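Local coordinates for Glyoxalase/bleomycin resistance protein/dioxygenase (Albidiferax ferrireducens T118, PDB 4QB5) that is of undetermined specific function but belongs to the vicinal oxygen chelate superfamily and may act as a dioxygenase, at residues 60-63 and 68-71; 72-75 and 79-82; 93-98 and 126-131; 100-105 and 110-115; 130-133 and 139-142. All blocks are in the same frame, centred on the assembly; numbering follows the deposited sequence.

Contact 1. Residues 60-63 and 68-71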
loop_
_atom_site.group_PDB
_atom_site.type_symbol
_atom_site.label_atom_id
_atom_site.label_comp_id
_atom_site.label_asym_id
_atom_site.label_seq_id
_atom_site.Cartn_x
_atom_site.Cartn_y
_atom_site.Cartn_z
ATOM N N TYR C 60 14.353 -5.332 0.778
ATOM C CA TYR C 60 14.571 -4.933 2.136
ATOM C C TYR C 60 13.235 -4.727 2.818
ATOM O O TYR C 60 12.332 -4.051 2.253
ATOM C CB TYR C 60 15.385 -3.638 2.193
ATOM C CG TYR C 60 16.871 -3.811 1.925
ATOM C CD1 TYR C 60 17.752 -4.217 2.934
ATOM C CD2 TYR C 60 17.399 -3.522 0.679
ATOM C CE1 TYR C 60 19.118 -4.363 2.674
ATOM C CE2 TYR C 60 18.741 -3.685 0.413
ATOM C CZ TYR C 60 19.596 -4.100 1.411
ATOM O OH TYR C 60 20.918 -4.193 1.067
ATOM N N PHE C 61 13.156 -5.216 4.052
ATOM C CA PHE C 61 11.949 -5.183 4.876
ATOM C C PHE C 61 12.129 -4.298 6.075
ATOM O O PHE C 61 13.222 -4.271 6.704
ATOM C CB PHE C 61 11.595 -6.590 5.373
ATOM C CG PHE C 61 10.998 -7.449 4.314
ATOM C CD1 PHE C 61 9.687 -7.259 3.934
ATOM C CD2 PHE C 61 11.736 -8.417 3.690
ATOM C CE1 PHE C 61 9.117 -8.045 2.952
ATOM C CE2 PHE C 61 11.173 -9.207 2.682
ATOM C CZ PHE C 61 9.876 -9.030 2.320
ATOM N N TYR C 62 11.054 -3.580 6.382
ATOM C CA TYR C 62 10.986 -2.616 7.480
ATOM C C TYR C 62 9.803 -3.051 8.342
ATOM O O TYR C 62 8.621 -2.803 8.019
ATOM C CB TYR C 62 10.712 -1.198 6.916
ATOM C CG TYR C 62 11.863 -0.670 6.118
ATOM C CD1 TYR C 62 12.058 -1.045 4.813
ATOM C CD2 TYR C 62 12.795 0.209 6.696
ATOM C CE1 TYR C 62 13.121 -0.561 4.078
ATOM C CE2 TYR C 62 13.864 0.663 5.979
ATOM C CZ TYR C 62 14.046 0.263 4.685
ATOM O OH TYR C 62 15.123 0.792 4.016
ATOM N N ARG C 63 10.113 -3.777 9.387
ATOM C CA ARG C 63 9.112 -4.446 10.186
ATOM C C ARG C 63 8.786 -3.623 11.419
ATOM O O ARG C 63 9.642 -2.933 11.962
ATOM C CB ARG C 63 9.615 -5.836 10.567
ATOM C CG ARG C 63 9.914 -6.735 9.365
ATOM C CD ARG C 63 10.174 -8.211 9.744
ATOM N NE ARG C 63 10.421 -9.093 8.579
ATOM C CZ ARG C 63 11.607 -9.316 7.996
ATOM N NH1 ARG C 63 12.719 -8.738 8.446
ATOM N NH2 ARG C 63 11.687 -10.131 6.938
ATOM N N THR C 68 4.404 -4.522 8.035
ATOM C CA THR C 68 5.705 -4.580 7.402
ATOM C C THR C 68 5.642 -3.823 6.092
ATOM O O THR C 68 4.669 -3.944 5.313
ATOM C CB THR C 68 6.060 -6.037 7.201
ATOM O OG1 THR C 68 6.119 -6.634 8.491
ATOM C CG2 THR C 68 7.389 -6.199 6.529
ATOM N N PHE C 69 6.661 -3.020 5.849
ATOM C CA PHE C 69 6.847 -2.371 4.558
ATOM C C PHE C 69 8.027 -2.972 3.885
ATOM O O PHE C 69 9.048 -3.236 4.549
ATOM C CB PHE C 69 7.105 -0.867 4.741
ATOM C CG PHE C 69 7.500 -0.175 3.484
ATOM C CD1 PHE C 69 6.591 0.028 2.442
ATOM C CD2 PHE C 69 8.773 0.383 3.363
ATOM C CE1 PHE C 69 6.962 0.658 1.272
ATOM C CE2 PHE C 69 9.151 1.020 2.179
ATOM C CZ PHE C 69 8.225 1.211 1.165
ATOM N N GLY C 70 7.945 -3.136 2.564
ATOM C CA GLY C 70 9.098 -3.648 1.820
ATOM C C GLY C 70 9.366 -2.961 0.506
ATOM O O GLY C 70 8.452 -2.449 -0.163
ATOM N N ILE C 71 10.635 -2.898 0.139
ATOM C CA ILE C 71 11.041 -2.422 -1.179
ATOM C C ILE C 71 11.597 -3.627 -1.913
ATOM O O ILE C 71 12.268 -4.516 -1.296
ATOM C CB ILE C 71 12.058 -1.274 -1.138
ATOM C CG1 ILE C 71 13.296 -1.643 -0.284
ATOM C CG2 ILE C 71 11.357 -0.028 -0.626
ATOM C CD1 ILE C 71 14.362 -0.592 -0.315
#

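Contact 2. Residues 72-75 and 79-82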
loop_
_atom_site.group_PDB
_atom_site.type_symbol
_atom_site.label_atom_id
_atom_site.label_comp_id
_atom_site.label_asym_id
_atom_site.label_seq_id
_atom_site.Cartn_x
_atom_site.Cartn_y
_atom_site.Cartn_z
ATOM N N THR C 72 11.267 -3.725 -3.200
ATOM C CA THR C 72 11.616 -4.945 -3.941
ATOM C C THR C 72 11.996 -4.644 -5.370
ATOM O O THR C 72 11.478 -3.723 -6.009
ATOM C CB THR C 72 10.465 -6.022 -3.907
ATOM O OG1 THR C 72 10.954 -7.280 -4.413
ATOM C CG2 THR C 72 9.243 -5.609 -4.775
ATOM N N THR C 73 12.927 -5.446 -5.873
ATOM C CA THR C 73 13.136 -5.625 -7.300
ATOM C C THR C 73 11.917 -6.429 -7.807
ATOM O O THR C 73 11.561 -7.435 -7.199
ATOM C CB THR C 73 14.428 -6.472 -7.553
ATOM O OG1 THR C 73 15.531 -5.672 -7.149
ATOM C CG2 THR C 73 14.601 -6.754 -9.070
ATOM N N PRO C 74 11.240 -5.963 -8.868
ATOM C CA PRO C 74 10.008 -6.712 -9.255
ATOM C C PRO C 74 10.310 -8.152 -9.613
ATOM O O PRO C 74 11.262 -8.424 -10.352
ATOM C CB PRO C 74 9.515 -5.952 -10.479
ATOM C CG PRO C 74 9.978 -4.512 -10.211
ATOM C CD PRO C 74 11.355 -4.683 -9.558
ATOM N N ILE C 75 9.462 -9.067 -9.184
ATOM C CA ILE C 75 9.751 -10.498 -9.422
ATOM C C ILE C 75 9.667 -10.854 -10.923
ATOM O O ILE C 75 10.138 -11.892 -11.323
ATOM C CB ILE C 75 8.820 -11.431 -8.632
ATOM C CG1 ILE C 75 7.392 -11.330 -9.151
ATOM C CG2 ILE C 75 8.874 -11.087 -7.144
ATOM C CD1 ILE C 75 6.510 -12.418 -8.587
ATOM N N PRO C 79 11.191 -3.563 -15.184
ATOM C CA PRO C 79 11.407 -2.348 -14.378
ATOM C C PRO C 79 10.254 -2.003 -13.450
ATOM O O PRO C 79 9.081 -2.280 -13.747
ATOM C CB PRO C 79 11.525 -1.235 -15.408
ATOM C CG PRO C 79 11.876 -1.916 -16.677
ATOM C CD PRO C 79 11.203 -3.253 -16.629
ATOM N N ALA C 80 10.608 -1.431 -12.321
ATOM C CA ALA C 80 9.663 -1.073 -11.306
ATOM C C ALA C 80 8.943 0.098 -11.823
ATOM O O ALA C 80 9.585 0.938 -12.408
ATOM C CB ALA C 80 10.387 -0.616 -10.035
ATOM N N THR C 81 7.642 0.211 -11.552
ATOM C CA THR C 81 6.917 1.411 -11.957
ATOM C C THR C 81 6.007 1.680 -10.816
ATOM O O THR C 81 5.786 0.820 -9.959
ATOM C CB THR C 81 6.009 1.165 -13.210
ATOM O OG1 THR C 81 5.207 0.025 -12.950
ATOM C CG2 THR C 81 6.836 0.932 -14.442
ATOM N N HIS C 82 5.442 2.852 -10.815
ATOM C CA HIS C 82 4.432 3.166 -9.832
ATOM C C HIS C 82 3.050 3.383 -10.491
ATOM O O HIS C 82 2.944 3.957 -11.562
ATOM C CB HIS C 82 4.831 4.420 -9.070
ATOM C CG HIS C 82 5.245 5.557 -9.944
ATOM N ND1 HIS C 82 4.355 6.532 -10.353
ATOM C CD2 HIS C 82 6.447 5.894 -10.486
ATOM C CE1 HIS C 82 4.981 7.406 -11.131
ATOM N NE2 HIS C 82 6.249 7.046 -11.221
#

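Contact 3. Residues 93-98 and 126-131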
loop_
_atom_site.group_PDB
_atom_site.type_symbol
_atom_site.label_atom_id
_atom_site.label_comp_id
_atom_site.label_asym_id
_atom_site.label_seq_id
_atom_site.Cartn_x
_atom_site.Cartn_y
_atom_site.Cartn_z
ATOM N N GLN C 93 3.234 10.099 14.667
ATOM C CA GLN C 93 2.674 10.403 16.029
ATOM C C GLN C 93 2.416 11.861 16.243
ATOM O O GLN C 93 1.855 12.231 17.274
ATOM C CB GLN C 93 3.589 9.881 17.134
ATOM C CG GLN C 93 4.048 8.442 16.941
ATOM C CD GLN C 93 5.036 8.010 18.045
ATOM O OE1 GLN C 93 6.255 8.298 17.993
ATOM N NE2 GLN C 93 4.518 7.322 19.048
ATOM N N SER C 94 2.821 12.701 15.308
ATOM C CA SER C 94 2.688 14.150 15.426
ATOM C C SER C 94 2.946 14.849 14.127
ATOM O O SER C 94 3.557 14.262 13.244
ATOM C CB SER C 94 3.701 14.723 16.472
ATOM O OG SER C 94 5.051 14.658 15.991
ATOM N N PRO C 95 2.536 16.122 14.015
ATOM C CA PRO C 95 2.859 16.894 12.871
ATOM C C PRO C 95 4.356 17.115 12.708
ATOM O O PRO C 95 4.846 17.099 11.596
ATOM C CB PRO C 95 2.153 18.247 13.112
ATOM C CG PRO C 95 1.068 17.957 14.105
ATOM C CD PRO C 95 1.669 16.869 14.959
ATOM N N GLU C 96 5.073 17.321 13.827
ATOM C CA GLU C 96 6.543 17.424 13.810
ATOM C C GLU C 96 7.175 16.199 13.202
ATOM O O GLU C 96 8.187 16.305 12.517
ATOM C CB GLU C 96 7.082 17.650 15.254
ATOM C CG GLU C 96 6.699 19.006 15.833
ATOM C CD GLU C 96 5.264 19.111 16.361
ATOM O OE1 GLU C 96 4.568 18.094 16.569
ATOM O OE2 GLU C 96 4.837 20.256 16.646
ATOM N N GLN C 97 6.592 15.016 13.425
ATOM C CA GLN C 97 7.190 13.781 12.829
ATOM C C GLN C 97 6.936 13.731 11.346
ATOM O O GLN C 97 7.801 13.315 10.589
ATOM C CB GLN C 97 6.658 12.515 13.459
ATOM C CG GLN C 97 7.412 12.113 14.678
ATOM C CD GLN C 97 7.049 10.721 15.179
ATOM O OE1 GLN C 97 6.140 10.026 14.686
ATOM N NE2 GLN C 97 7.756 10.327 16.173
ATOM N N CYS C 98 5.766 14.200 10.934
ATOM C CA CYS C 98 5.449 14.335 9.530
ATOM C C CYS C 98 6.428 15.307 8.882
ATOM O O CYS C 98 6.862 15.056 7.767
ATOM C CB CYS C 98 4.020 14.863 9.259
ATOM S SG CYS C 98 2.698 13.802 9.843
ATOM N N LYS C 126 -9.731 16.390 10.904
ATOM C CA LYS C 126 -8.502 17.195 10.851
ATOM C C LYS C 126 -7.229 16.314 10.815
ATOM O O LYS C 126 -7.010 15.487 11.711
ATOM C CB LYS C 126 -8.388 18.163 12.032
ATOM C CG LYS C 126 -7.285 19.222 11.825
ATOM C CD LYS C 126 -7.035 19.993 13.117
ATOM C CE LYS C 126 -6.135 21.203 12.912
ATOM N NZ LYS C 126 -5.886 21.960 14.173
ATOM N N LEU C 127 -6.390 16.528 9.796
ATOM C CA LEU C 127 -5.189 15.706 9.595
ATOM C C LEU C 127 -4.027 16.580 9.292
ATOM O O LEU C 127 -4.187 17.576 8.600
ATOM C CB LEU C 127 -5.352 14.823 8.351
ATOM C CG LEU C 127 -6.556 13.910 8.351
ATOM C CD1 LEU C 127 -6.765 13.377 6.929
ATOM C CD2 LEU C 127 -6.384 12.830 9.400
ATOM N N TYR C 128 -2.838 16.108 9.651
ATOM C CA TYR C 128 -1.627 16.715 9.119
ATOM C C TYR C 128 -0.980 15.693 8.142
ATOM O O TYR C 128 -0.851 14.507 8.422
ATOM C CB TYR C 128 -0.704 17.084 10.243
ATOM C CG TYR C 128 0.404 17.987 9.826
ATOM C CD1 TYR C 128 1.553 17.479 9.218
ATOM C CD2 TYR C 128 0.333 19.348 10.047
ATOM C CE1 TYR C 128 2.588 18.311 8.837
ATOM C CE2 TYR C 128 1.359 20.180 9.658
ATOM C CZ TYR C 128 2.471 19.661 9.053
ATOM O OH TYR C 128 3.498 20.477 8.662
ATOM N N LEU C 129 -0.579 16.181 6.999
ATOM C CA LEU C 129 -0.065 15.353 5.936
ATOM C C LEU C 129 1.226 15.938 5.382
ATOM O O LEU C 129 1.300 17.126 5.151
ATOM C CB LEU C 129 -1.067 15.395 4.800
ATOM C CG LEU C 129 -2.323 14.561 4.974
ATOM C CD1 LEU C 129 -3.348 14.937 3.907
ATOM C CD2 LEU C 129 -1.880 13.131 4.776
ATOM N N ALA C 130 2.186 15.085 5.053
ATOM C CA ALA C 130 3.353 15.496 4.288
ATOM C C ALA C 130 3.583 14.488 3.164
ATOM O O ALA C 130 3.825 13.291 3.456
ATOM C CB ALA C 130 4.583 15.516 5.223
ATOM N N TYR C 131 3.524 14.955 1.930
ATOM C CA TYR C 131 3.650 14.139 0.737
ATOM C C TYR C 131 5.007 14.172 0.083
ATOM O O TYR C 131 5.609 15.206 -0.005
ATOM C CB TYR C 131 2.618 14.545 -0.322
ATOM C CG TYR C 131 1.163 14.091 -0.055
ATOM C CD1 TYR C 131 0.688 12.858 -0.499
ATOM C CD2 TYR C 131 0.283 14.919 0.613
ATOM C CE1 TYR C 131 -0.633 12.454 -0.289
ATOM C CE2 TYR C 131 -1.041 14.535 0.853
ATOM C CZ TYR C 131 -1.491 13.302 0.411
ATOM O OH TYR C 131 -2.819 12.968 0.625
#

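Contact 4. Residues 100-105 and 110-115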
loop_
_atom_site.group_PDB
_atom_site.type_symbol
_atom_site.label_atom_id
_atom_site.label_comp_id
_atom_site.label_asym_id
_atom_site.label_seq_id
_atom_site.Cartn_x
_atom_site.Cartn_y
_atom_site.Cartn_z
ATOM N N ALA C 100 9.528 16.020 9.931
ATOM C CA ALA C 100 10.883 15.341 9.951
ATOM C C ALA C 100 11.022 14.292 8.855
ATOM O O ALA C 100 12.038 14.163 8.191
ATOM C CB ALA C 100 11.012 14.655 11.303
ATOM N N PHE C 101 9.943 13.545 8.638
ATOM C CA PHE C 101 9.821 12.630 7.492
ATOM C C PHE C 101 10.027 13.323 6.153
ATOM O O PHE C 101 10.821 12.883 5.341
ATOM C CB PHE C 101 8.383 12.069 7.590
ATOM C CG PHE C 101 7.921 11.187 6.482
ATOM C CD1 PHE C 101 7.864 9.810 6.694
ATOM C CD2 PHE C 101 7.283 11.714 5.372
ATOM C CE1 PHE C 101 7.295 8.968 5.743
ATOM C CE2 PHE C 101 6.708 10.873 4.400
ATOM C CZ PHE C 101 6.706 9.501 4.599
ATOM N N HIS C 102 9.293 14.407 5.952
ATOM C CA HIS C 102 9.366 15.178 4.749
ATOM C C HIS C 102 10.793 15.683 4.537
ATOM O O HIS C 102 11.345 15.534 3.455
ATOM C CB HIS C 102 8.347 16.325 4.747
ATOM C CG HIS C 102 8.319 17.087 3.468
ATOM N ND1 HIS C 102 7.433 16.810 2.443
ATOM C CD2 HIS C 102 9.063 18.122 3.040
ATOM C CE1 HIS C 102 7.654 17.623 1.434
ATOM N NE2 HIS C 102 8.635 18.436 1.775
ATOM N N ALA C 103 11.392 16.254 5.582
ATOM C CA ALA C 103 12.762 16.723 5.488
ATOM C C ALA C 103 13.750 15.589 5.158
ATOM O O ALA C 103 14.651 15.775 4.349
ATOM C CB ALA C 103 13.182 17.457 6.798
ATOM N N ALA C 104 13.635 14.451 5.821
ATOM C CA ALA C 104 14.532 13.384 5.563
ATOM C C ALA C 104 14.377 12.925 4.108
ATOM O O ALA C 104 15.368 12.650 3.406
ATOM C CB ALA C 104 14.258 12.241 6.502
ATOM N N GLY C 105 13.139 12.939 3.628
ATOM C CA GLY C 105 12.880 12.526 2.263
ATOM C C GLY C 105 13.566 13.393 1.247
ATOM O O GLY C 105 14.250 12.861 0.332
ATOM N N GLY C 110 14.389 12.052 -2.424
ATOM C CA GLY C 110 12.994 12.131 -2.780
ATOM C C GLY C 110 12.647 13.499 -3.255
ATOM O O GLY C 110 13.454 14.380 -3.193
ATOM N N THR C 111 11.450 13.682 -3.760
ATOM C CA THR C 111 11.025 14.987 -4.229
ATOM C C THR C 111 9.668 15.304 -3.565
ATOM O O THR C 111 8.910 14.408 -3.168
ATOM C CB THR C 111 10.881 14.985 -5.729
ATOM O OG1 THR C 111 10.000 13.942 -6.067
ATOM C CG2 THR C 111 12.237 14.728 -6.433
ATOM N N THR C 112 9.389 16.569 -3.344
ATOM C CA THR C 112 8.148 16.928 -2.678
ATOM C C THR C 112 7.094 16.869 -3.771
ATOM O O THR C 112 7.421 16.740 -4.919
ATOM C CB THR C 112 8.189 18.314 -2.041
ATOM O OG1 THR C 112 7.041 18.432 -1.164
ATOM C CG2 THR C 112 8.186 19.388 -3.129
ATOM N N CYS C 113 5.843 16.895 -3.397
ATOM C CA CYS C 113 4.744 16.860 -4.322
ATOM C C CYS C 113 4.162 18.272 -4.276
ATOM O O CYS C 113 4.875 19.267 -4.151
ATOM C CB CYS C 113 3.679 15.909 -3.789
ATOM S SG CYS C 113 4.010 14.138 -3.881
ATOM N N GLU C 114 2.838 18.344 -4.331
ATOM C CA GLU C 114 2.104 19.428 -3.715
ATOM C C GLU C 114 0.824 18.773 -3.115
ATOM O O GLU C 114 0.470 17.576 -3.422
ATOM C CB GLU C 114 1.828 20.542 -4.749
ATOM C CG GLU C 114 2.726 20.529 -6.000
ATOM C CD GLU C 114 2.344 19.461 -7.036
ATOM O OE1 GLU C 114 3.062 18.427 -7.198
ATOM O OE2 GLU C 114 1.305 19.667 -7.706
ATOM N N GLU C 115 0.168 19.472 -2.194
ATOM C CA GLU C 115 0.649 20.711 -1.590
ATOM C C GLU C 115 1.846 20.458 -0.648
ATOM O O GLU C 115 2.160 19.309 -0.300
ATOM C CB GLU C 115 -0.483 21.331 -0.765
ATOM C CG GLU C 115 -0.800 22.784 -1.054
ATOM C CD GLU C 115 -1.590 22.961 -2.327
ATOM O OE1 GLU C 115 -1.416 24.010 -2.973
ATOM O OE2 GLU C 115 -2.391 22.066 -2.669
#

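Contact 5. Residues 130-133 and 139-142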
loop_
_atom_site.group_PDB
_atom_site.type_symbol
_atom_site.label_atom_id
_atom_site.label_comp_id
_atom_site.label_asym_id
_atom_site.label_seq_id
_atom_site.Cartn_x
_atom_site.Cartn_y
_atom_site.Cartn_z
ATOM N N ALA C 130 2.186 15.085 5.053
ATOM C CA ALA C 130 3.353 15.496 4.288
ATOM C C ALA C 130 3.583 14.488 3.164
ATOM O O ALA C 130 3.825 13.291 3.456
ATOM C CB ALA C 130 4.583 15.516 5.223
ATOM N N TYR C 131 3.524 14.955 1.930
ATOM C CA TYR C 131 3.650 14.139 0.737
ATOM C C TYR C 131 5.007 14.172 0.083
ATOM O O TYR C 131 5.609 15.206 -0.005
ATOM C CB TYR C 131 2.618 14.545 -0.322
ATOM C CG TYR C 131 1.163 14.091 -0.055
ATOM C CD1 TYR C 131 0.688 12.858 -0.499
ATOM C CD2 TYR C 131 0.283 14.919 0.613
ATOM C CE1 TYR C 131 -0.633 12.454 -0.289
ATOM C CE2 TYR C 131 -1.041 14.535 0.853
ATOM C CZ TYR C 131 -1.491 13.302 0.411
ATOM O OH TYR C 131 -2.819 12.968 0.625
ATOM N N LEU C 132 5.450 13.031 -0.446
ATOM C CA LEU C 132 6.710 12.915 -1.214
ATOM C C LEU C 132 6.561 11.913 -2.341
ATOM O O LEU C 132 5.656 11.081 -2.318
ATOM C CB LEU C 132 7.844 12.289 -0.361
ATOM C CG LEU C 132 8.357 13.064 0.815
ATOM C CD1 LEU C 132 9.140 12.113 1.715
ATOM C CD2 LEU C 132 9.225 14.244 0.333
ATOM N N ARG C 133 7.490 11.959 -3.274
ATOM C CA ARG C 133 7.774 10.813 -4.150
ATOM C C ARG C 133 9.127 10.299 -3.729
ATOM O O ARG C 133 10.068 11.112 -3.588
ATOM C CB ARG C 133 7.813 11.220 -5.644
ATOM C CG ARG C 133 6.427 11.647 -6.109
ATOM C CD ARG C 133 6.289 11.840 -7.592
ATOM N NE ARG C 133 4.951 11.385 -8.007
ATOM C CZ ARG C 133 3.838 12.100 -7.986
ATOM N NH1 ARG C 133 3.823 13.399 -7.582
ATOM N NH2 ARG C 133 2.729 11.517 -8.438
ATOM N N LYS C 139 4.510 7.357 -4.740
ATOM C CA LYS C 139 3.923 8.453 -4.004
ATOM C C LYS C 139 3.615 8.019 -2.608
ATOM O O LYS C 139 2.925 7.024 -2.423
ATOM C CB LYS C 139 2.634 8.960 -4.711
ATOM C CG LYS C 139 2.094 10.228 -4.107
ATOM C CD LYS C 139 0.929 10.759 -4.949
ATOM C CE LYS C 139 0.555 12.142 -4.508
ATOM N NZ LYS C 139 -0.778 12.503 -5.087
ATOM N N ILE C 140 4.147 8.747 -1.619
ATOM C CA ILE C 140 4.045 8.326 -0.200
ATOM C C ILE C 140 3.709 9.541 0.644
ATOM O O ILE C 140 3.880 10.677 0.212
ATOM C CB ILE C 140 5.353 7.633 0.302
ATOM C CG1 ILE C 140 6.515 8.652 0.298
ATOM C CG2 ILE C 140 5.659 6.417 -0.585
ATOM C CD1 ILE C 140 7.863 8.092 0.685
ATOM N N CYS C 141 3.204 9.339 1.839
ATOM C CA CYS C 141 3.012 10.453 2.756
ATOM C C CYS C 141 3.068 9.959 4.159
ATOM O O CYS C 141 3.043 8.721 4.430
ATOM C CB CYS C 141 1.685 11.194 2.525
ATOM S SG CYS C 141 0.310 10.135 2.809
ATOM N N ALA C 142 3.298 10.898 5.033
ATOM C CA ALA C 142 3.166 10.648 6.483
ATOM C C ALA C 142 1.899 11.384 6.949
ATOM O O ALA C 142 1.633 12.540 6.527
ATOM C CB ALA C 142 4.394 11.144 7.245
#

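Contact 1. Residues 60-63 and 68-71
Tyr-62 and Phe-69 lie side by side across two antiparallel strands and point the same way. Their rings meet obliquely, with planes at 44° and CD1 of Tyr-62 3.9 Å from CD2 of Phe-69. The carbonyl O of Phe-69 sits at the edge of the Tyr-62 ring, in its plane. That same oxygen accepts the backbone N of Tyr-62 at 2.7 Å. Ile-71 shares this face of the sheet. Its CG1 stands between its own backbone N and carbonyl carbon (chi1 54°), which brings it 3.8 Å from CB of Tyr-60. The hydroxyls of Tyr-60 and Tyr-62 reach Glu-35 and Asp-42 of helix 34-46, which packs on this side.

Phe-61, Arg-63 and Thr-68 occupy the other face. CG2 of Thr-68 lies 3.6 Å from CD1 of Phe-61 and also meets CG of Arg-63. The Arg-63 chain is extended from CG to NE, and its guanidinium lays one face over CB of Phe-61. Gly-70 pairs with Phe-61, and its CA lies 4.2 Å from CD1 of that ring.

Four backbone bonds join Tyr-60 to Ile-71 and Tyr-62 to Phe-69, both hydrogen-bonded pairs. Phe-69 also packs on Met-23 of the second subunit. Strands 59-64 and 67-72 form the beta hairpin of one four-stranded mixed sheet, as in the beta-alpha-beta-beta-beta module of the vicinal oxygen chelate fold.

Contact 2. Residues 72-75 and 79-82
The Pro-74 ring, puckered with C-gamma exo, has no flat face in the aromatic sense, and it meets Ala-80 through its CG corner. CG lies 3.6 Å from CA of Ala-80 and 3.8 Å from its backbone N. The methyl carbon CB of Ala-80 is 3.9 Å from the same CG. One ring atom therefore makes the approach, and it rests against both the backbone and the side chain of Ala-80. Atom C of Pro-79 comes next, 4.1 Å from CG of Pro-74. The CB of Pro-79 points away from segment 72-75, and its backbone makes the touch.

The touch is small and apolar, and only 93 Å² is buried between the segments. Pro-74 and Ala-80 are nevertheless both buried in the assembly. Asn-84 of the second subunit packs on Pro-74. Asn-84 of that subunit also donates its ND2 to the carbonyl O of Pro-79, and its backbone N is bonded to OG1 of Thr-81.

Within segment 72-75, OG1 of Thr-72 donates to the carbonyl O of Thr-73 at 2.9 Å. The donor stands above that carbonyl plane, 46° out of it.

Both segments belong to the connection from strand 67-72 to strand 87-91, which are members of different sheets. Thr-72 is still paired by its backbone with strand 24-30, through Val-29. Ala-80 and Pro-79 rest on Asn-32, in the loop between that strand and helix 34-46.

Contact 3. Residues 93-98 and 126-131
CG of Tyr-128 stands anti to its backbone N (chi1 -167°), and this carries the ring up to the first turn of helix 95-107. The torsion of Cys-98 (chi1 -63°) sets SG beside its own backbone N, 3.9 Å from CD1 of Tyr-128. CB of Cys-98 meets the edge of the Tyr-128 ring, 3.6 Å from CD1. Pro-95 comes from a different side. Its CB lies over one face of that ring, 3.8 Å from the centroid and 15° off the normal, a CH-pi contact. SG of Cys-98 approaches the same ring obliquely, 5.2 Å from the centroid. Further along the strand, CB of Ala-130 touches the carbonyl O of Cys-98 at 3.4 Å.

The Tyr-128 ring is thus held between the helix and its sheet. Its hydroxyl is bonded to Asp-99 of the same helix, and its ring meets Phe-119 edge-to-face.

The helix start is capped by Ser-94, whose OG accepts N of Gln-97 at 3.0 Å. Gln-97 also folds back on Gln-93. Its OE1 accepts the Gln-93 backbone N, and its NE2 donates to OE1 of Gln-93.

The N-capped start of helix 95-107 packs on strand 127-133 of the second four-stranded sheet, as in the vicinal oxygen chelate fold.

Contact 4. Residues 100-105 and 110-115
The carbonyl O of Gly-105 accepts the backbone N of Gly-110 at 2.9 Å. The N-H...O angle is 150°, and the donor is tilted 32° from the carbonyl plane. This bond ties the late part of helix 95-107 to the chain that leads into strand 111-120. Both partners are glycines, so the two backbones meet with no side chain between them.

The second touch lies about one turn earlier. CG of His-102 is anti to its backbone N (chi1 -176°), which brings the end of the ring near Thr-112. OG1 of Thr-112 lies at the edge of the imidazole, but the ring is probably turned over in the model and the close approach is doubtful. With the ring turned back, a hydrogen bond between His-102 and Thr-112 is possible. His-102 and Phe-101 also pack on Leu-132 of strand 127-133, and the backbone of Thr-111 is bonded to Arg-133 there.

Only 143 Å² is buried between the segments. The one sound bond, from N of Gly-110 to O of Gly-105, ties the chain after the helix back to its last turns. The polar side-chain pair beside it adds a link whose bonding remains doubtful.

Contact 5. Residues 130-133 and 139-142
Lys-139 reaches across to Arg-133 and Tyr-131 in the beta hairpin of strands 127-133 and 139-144. It lies on the face that also carries Cys-141. From CB its CG turns anti to the backbone N (chi1 -171°), and the chain stays extended to NZ. CG passes 4.1 Å from the carbonyl O of Leu-132. CD lies over one face of the Arg-133 guanidinium, 4.0 Å from NH2. CE comes 4.1 Å from CD1 of Tyr-131. At the tip, NZ stays 4.9 Å from NH2 of Arg-133, so the like charges are near but not in contact. Lys-139 also packs on Ile-75 of the second subunit.

The backbone is joined by four hydrogen bonds, two between Ala-130 and Ala-142 and two between Leu-132 and Ile-140. Leu-132 and Ile-140 also touch on the other face, where helix 34-46 packs on both and helix 95-107 on Leu-132.

Next to Lys-139 on its own face, Cys-141 meets the Tyr-131 ring. Its SG stands obliquely 4.5 Å from the ring centroid. Its CB sits over one ring face, 3.9 Å from the centroid and offset toward the rim.

How the contacts relate
Contacts 1 and 5 are the hairpins of two four-stranded mixed sheets, with centres about 17 Å apart on opposite sides of the chain's centre. Both sheets have the strand order 1-4-3-2, so the chain repeats one plan. Contact 2 adjoins contact 1 in sequence and lies in the connection between the sheets. Contacts 3 and 4 follow, both on helix 95-107, and join it to the second sheet. Contact 5 comes last and shares Ala-130 and Tyr-131 with contact 3. The centres of contacts 4 and 5 are about 6 Å apart. Contacts 1, 2 and 5 also touch the second subunit, so both sheets and their connection take part in the dimer.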